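Side-chain contacts in uncharacterized protein (Bacteroides eggerthii, PDB 4FTD), which is of unknown function but pairs an immunoglobulin-like domain with a six-bladed beta-propeller and may take part in carbohydrate metabolism: residues 312-315 against 319-322; 329-334 against 383-388. All coordinates share one frame; numbering follows the deposited sequence.

Interaction 1 (312-315 against 319-322)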
# COMPACT_ATOMS: atom_id res chain seq x y z
N LEU A 312 -7.07 12.94 0.36
CA LEU A 312 -8.00 12.08 -0.33
C LEU A 312 -9.15 11.83 0.64
O LEU A 312 -8.94 11.48 1.77
CB LEU A 312 -7.36 10.79 -0.80
CG LEU A 312 -6.28 10.82 -1.87
CD1 LEU A 312 -5.92 9.37 -2.17
CD2 LEU A 312 -6.79 11.55 -3.12
N TRP A 313 -10.37 12.08 0.17
CA TRP A 313 -11.57 11.82 0.93
C TRP A 313 -12.35 10.73 0.23
O TRP A 313 -12.50 10.75 -0.98
CB TRP A 313 -12.41 13.09 0.96
CG TRP A 313 -13.78 12.99 1.55
CD1 TRP A 313 -14.18 12.20 2.60
CD2 TRP A 313 -14.92 13.77 1.20
NE1 TRP A 313 -15.49 12.40 2.89
CE2 TRP A 313 -15.97 13.39 2.07
CE3 TRP A 313 -15.16 14.74 0.23
CZ2 TRP A 313 -17.25 13.93 1.99
CZ3 TRP A 313 -16.45 15.31 0.15
CH2 TRP A 313 -17.47 14.90 1.03
N SER A 314 -12.79 9.74 1.00
CA SER A 314 -13.74 8.77 0.51
C SER A 314 -14.67 8.30 1.62
O SER A 314 -14.43 8.54 2.84
CB SER A 314 -13.05 7.59 -0.20
OG SER A 314 -12.57 6.62 0.73
N GLY A 315 -15.74 7.64 1.17
CA GLY A 315 -16.79 7.09 2.02
C GLY A 315 -17.57 6.02 1.27
O GLY A 315 -17.25 5.66 0.12
N PRO A 319 -16.79 8.16 -3.95
CA PRO A 319 -15.54 7.68 -4.56
C PRO A 319 -14.36 8.49 -4.06
O PRO A 319 -14.55 9.64 -3.66
CB PRO A 319 -15.73 7.96 -6.06
CG PRO A 319 -17.17 8.21 -6.24
CD PRO A 319 -17.71 8.72 -4.95
N VAL A 320 -13.16 7.90 -4.12
CA VAL A 320 -11.90 8.54 -3.73
C VAL A 320 -11.78 9.87 -4.49
O VAL A 320 -11.79 9.90 -5.73
CB VAL A 320 -10.69 7.60 -3.98
CG1 VAL A 320 -9.38 8.32 -3.74
CG2 VAL A 320 -10.78 6.36 -3.08
N THR A 321 -11.72 10.96 -3.74
CA THR A 321 -11.75 12.32 -4.27
C THR A 321 -10.59 13.11 -3.69
O THR A 321 -10.39 13.14 -2.46
CB THR A 321 -13.10 13.02 -3.88
OG1 THR A 321 -14.24 12.25 -4.35
CG2 THR A 321 -13.17 14.45 -4.39
N LEU A 322 -9.85 13.78 -4.56
CA LEU A 322 -8.80 14.68 -4.17
C LEU A 322 -9.49 15.98 -3.70
O LEU A 322 -10.31 16.54 -4.44
CB LEU A 322 -7.86 14.96 -5.35
CG LEU A 322 -6.65 15.87 -5.14
CD1 LEU A 322 -5.71 15.18 -4.17
CD2 LEU A 322 -5.92 16.20 -6.45

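Interaction 2 (329-334 against 383-388)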
# COMPACT_ATOMS: atom_id res chain seq x y z
N GLU A 329 -13.61 20.14 -3.21
CA GLU A 329 -13.39 19.04 -4.16
C GLU A 329 -12.56 19.47 -5.35
O GLU A 329 -12.91 20.39 -6.03
CB GLU A 329 -14.73 18.39 -4.58
CG GLU A 329 -15.45 17.71 -3.38
CD GLU A 329 -16.67 16.86 -3.74
OE1 GLU A 329 -16.62 16.09 -4.73
OE2 GLU A 329 -17.69 16.94 -3.02
N LYS A 330 -11.41 18.83 -5.56
CA LYS A 330 -10.49 19.12 -6.68
C LYS A 330 -10.71 18.11 -7.79
O LYS A 330 -10.70 18.48 -8.93
CB LYS A 330 -9.01 19.12 -6.23
CG LYS A 330 -8.37 20.49 -6.00
CD LYS A 330 -9.13 21.39 -5.01
CE LYS A 330 -8.58 22.81 -4.99
NZ LYS A 330 -9.59 23.82 -4.57
N TYR A 331 -10.85 16.82 -7.46
CA TYR A 331 -11.06 15.80 -8.50
C TYR A 331 -11.69 14.52 -7.95
O TYR A 331 -11.12 13.90 -7.10
CB TYR A 331 -9.72 15.47 -9.23
CG TYR A 331 -9.91 14.52 -10.37
CD1 TYR A 331 -10.34 14.97 -11.62
CD2 TYR A 331 -9.70 13.15 -10.21
CE1 TYR A 331 -10.55 14.08 -12.67
CE2 TYR A 331 -9.91 12.26 -11.26
CZ TYR A 331 -10.34 12.73 -12.48
OH TYR A 331 -10.54 11.85 -13.49
N LYS A 332 -12.83 14.12 -8.52
CA LYS A 332 -13.52 12.90 -8.14
C LYS A 332 -13.05 11.78 -9.05
O LYS A 332 -13.21 11.87 -10.23
CB LYS A 332 -15.04 13.08 -8.27
CG LYS A 332 -15.82 11.92 -7.68
CD LYS A 332 -17.31 12.15 -7.61
CE LYS A 332 -18.00 11.91 -8.93
NZ LYS A 332 -19.42 11.58 -8.67
N SER A 333 -12.44 10.73 -8.51
CA SER A 333 -11.97 9.59 -9.32
C SER A 333 -13.05 8.53 -9.46
O SER A 333 -14.16 8.66 -8.91
CB SER A 333 -10.71 8.97 -8.72
OG SER A 333 -11.01 8.08 -7.66
N LYS A 334 -12.71 7.46 -10.17
CA LYS A 334 -13.60 6.31 -10.35
C LYS A 334 -13.36 5.21 -9.32
O LYS A 334 -14.08 4.22 -9.34
CB LYS A 334 -13.45 5.72 -11.77
CG LYS A 334 -13.90 6.66 -12.85
CD LYS A 334 -13.48 6.15 -14.23
CE LYS A 334 -14.08 6.95 -15.37
NZ LYS A 334 -13.47 6.53 -16.66
N ASP A 383 -2.96 14.28 -11.55
CA ASP A 383 -2.59 13.65 -12.83
C ASP A 383 -2.72 12.14 -12.74
O ASP A 383 -3.24 11.49 -13.64
CB ASP A 383 -1.15 13.99 -13.24
CG ASP A 383 -0.93 15.47 -13.54
OD1 ASP A 383 -1.84 16.12 -14.10
OD2 ASP A 383 0.17 15.98 -13.24
N ALA A 384 -2.25 11.57 -11.63
CA ALA A 384 -2.27 10.11 -11.46
C ALA A 384 -3.71 9.58 -11.43
O ALA A 384 -4.02 8.60 -12.10
CB ALA A 384 -1.47 9.70 -10.24
N LEU A 385 -4.60 10.27 -10.70
CA LEU A 385 -6.02 9.88 -10.63
C LEU A 385 -6.68 10.02 -12.02
O LEU A 385 -7.45 9.16 -12.40
CB LEU A 385 -6.77 10.68 -9.57
CG LEU A 385 -6.34 10.42 -8.12
CD1 LEU A 385 -6.89 11.47 -7.18
CD2 LEU A 385 -6.76 9.03 -7.69
N LYS A 386 -6.38 11.09 -12.75
CA LYS A 386 -6.89 11.26 -14.12
C LYS A 386 -6.44 10.13 -15.02
O LYS A 386 -7.26 9.55 -15.74
CB LYS A 386 -6.47 12.62 -14.73
CG LYS A 386 -7.30 13.78 -14.22
CD LYS A 386 -6.86 15.14 -14.73
CE LYS A 386 -7.71 16.24 -14.11
NZ LYS A 386 -7.08 17.57 -14.21
N LYS A 387 -5.14 9.80 -14.97
CA LYS A 387 -4.59 8.76 -15.85
C LYS A 387 -5.20 7.41 -15.52
O LYS A 387 -5.53 6.67 -16.43
CB LYS A 387 -3.06 8.74 -15.85
CG LYS A 387 -2.46 9.95 -16.56
CD LYS A 387 -0.97 9.82 -16.88
CE LYS A 387 -0.47 10.91 -17.85
NZ LYS A 387 -0.43 12.24 -17.18
N PHE A 388 -5.41 7.12 -14.23
CA PHE A 388 -6.10 5.91 -13.82
C PHE A 388 -7.48 5.88 -14.49
O PHE A 388 -7.80 4.97 -15.24
CB PHE A 388 -6.22 5.81 -12.29
CG PHE A 388 -6.99 4.61 -11.82
CD1 PHE A 388 -6.35 3.39 -11.63
CD2 PHE A 388 -8.36 4.68 -11.58
CE1 PHE A 388 -7.07 2.26 -11.21
CE2 PHE A 388 -9.08 3.58 -11.16
CZ PHE A 388 -8.44 2.37 -10.98

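Interaction 1 (312-315 against 319-322)
W313 and T321 form a hydrogen-bonded antiparallel pair, the short strand axes 4.5 Å apart at closest and their directions 158° apart. W313 N gives its hydrogen to T321 O over 2.8 Å, in the carbonyl plane and nearly straight. T321 N answers to W313 O at 2.9 Å. L312 and L322 are the neighbouring non-hydrogen-bonded pair. Their side chains share one face of the sheet, where L312 forks between two partners. Its CD1 touches V320 CG1 at 3.9 Å, and its CD2 lies as near to L322 CD1. On V320 the other branch, CG2, meets S314 CB at 3.9 Å. CG1 of V320 stands opposite the backbone N (chi1 173°), which turns it toward L312. S314 OG bonds to A339 O, away from this pair. The other face carries W313 and T321. T321 OG1 turns back along its own strand and donates to P319 O over 2.7 Å, from above the carbonyl plane. The indole NE1 of W313 is held by T300 OG1, and its ring meets F271 with the planes nearly perpendicular. This is a beta hairpin, joining the two middle strands of a four-stranded antiparallel propeller blade.

Interaction 2 (329-334 against 383-388)
Y331 lays its ring against helix 381-390, where K386 and L385 meet it from the same side. The two helix residues meet the ring differently. K386 reaches over one face. Its CG lies 4.0 Å from the Y331 ring centroid and 28° off the ring normal, a CH-pi contact. The nearest ring atom is CE1, 3.6 Å from K386 CG. The lysine chain then runs on extended, crossing the ring obliquely, and its CE comes within 3.8 Å of Y331 CD1. L385 approaches obliquely on the CD2 and CE2 side. Its CB is 3.9 Å from Y331 CD2, and the two side chains run past one another, pointing opposite ways. The tyrosine reaches the helix because CG stands anti to its backbone N (chi1 -175°). Just past the strand, S333 CB meets the L385 tip, 4.1 Å from CD2. S333 OG is used elsewhere, by V320 O and I335 N. The polar ends of the ring and the lysine also have partners beyond the contact: Y331 OH bonds to D389, and K386 NZ forms a salt bridge with E382. The D389 bond ties the strand to the helix; the E382 salt bridge lies within the helix and fixes the lysine end. With an alanine in place of Y331, the K386 methylenes would probably lose the ring they lie on, D389 its phenol partner, and a gap would open beside L385. The contact is partly buried: L385 is on the buried side, and K386 and the ring are nearer solvent. No hydrogen bond joins the two segments directly. The strand edge is therefore held to the helix by apolar and CH-pi contacts, in which K386 serves as a hydrocarbon chain while its charge is paired with E382.

Overall arrangement
Interaction 1 is buried inside a propeller blade, while interaction 2 is partly buried at one of the blade's two outermost strands. Their centres are about 10 Å apart. Strands 318-323 and 329-332 follow each other in the chain and are neighbours in the sheet. The contacts are in series, interaction 1 closing before interaction 2 opens. L322 O and K330 N, 2.8 Å apart, probably form a hydrogen bond between them. L385 links them too, since it touches L312 and L322 as well as Y331. The chemistry changes with place. Between 312-315 and 319-322, backbone hydrogen bonds set the register and aliphatic branches fill one face. Between 329-334 and 383-388, an aromatic ring and a lysine chain join sheet to helix.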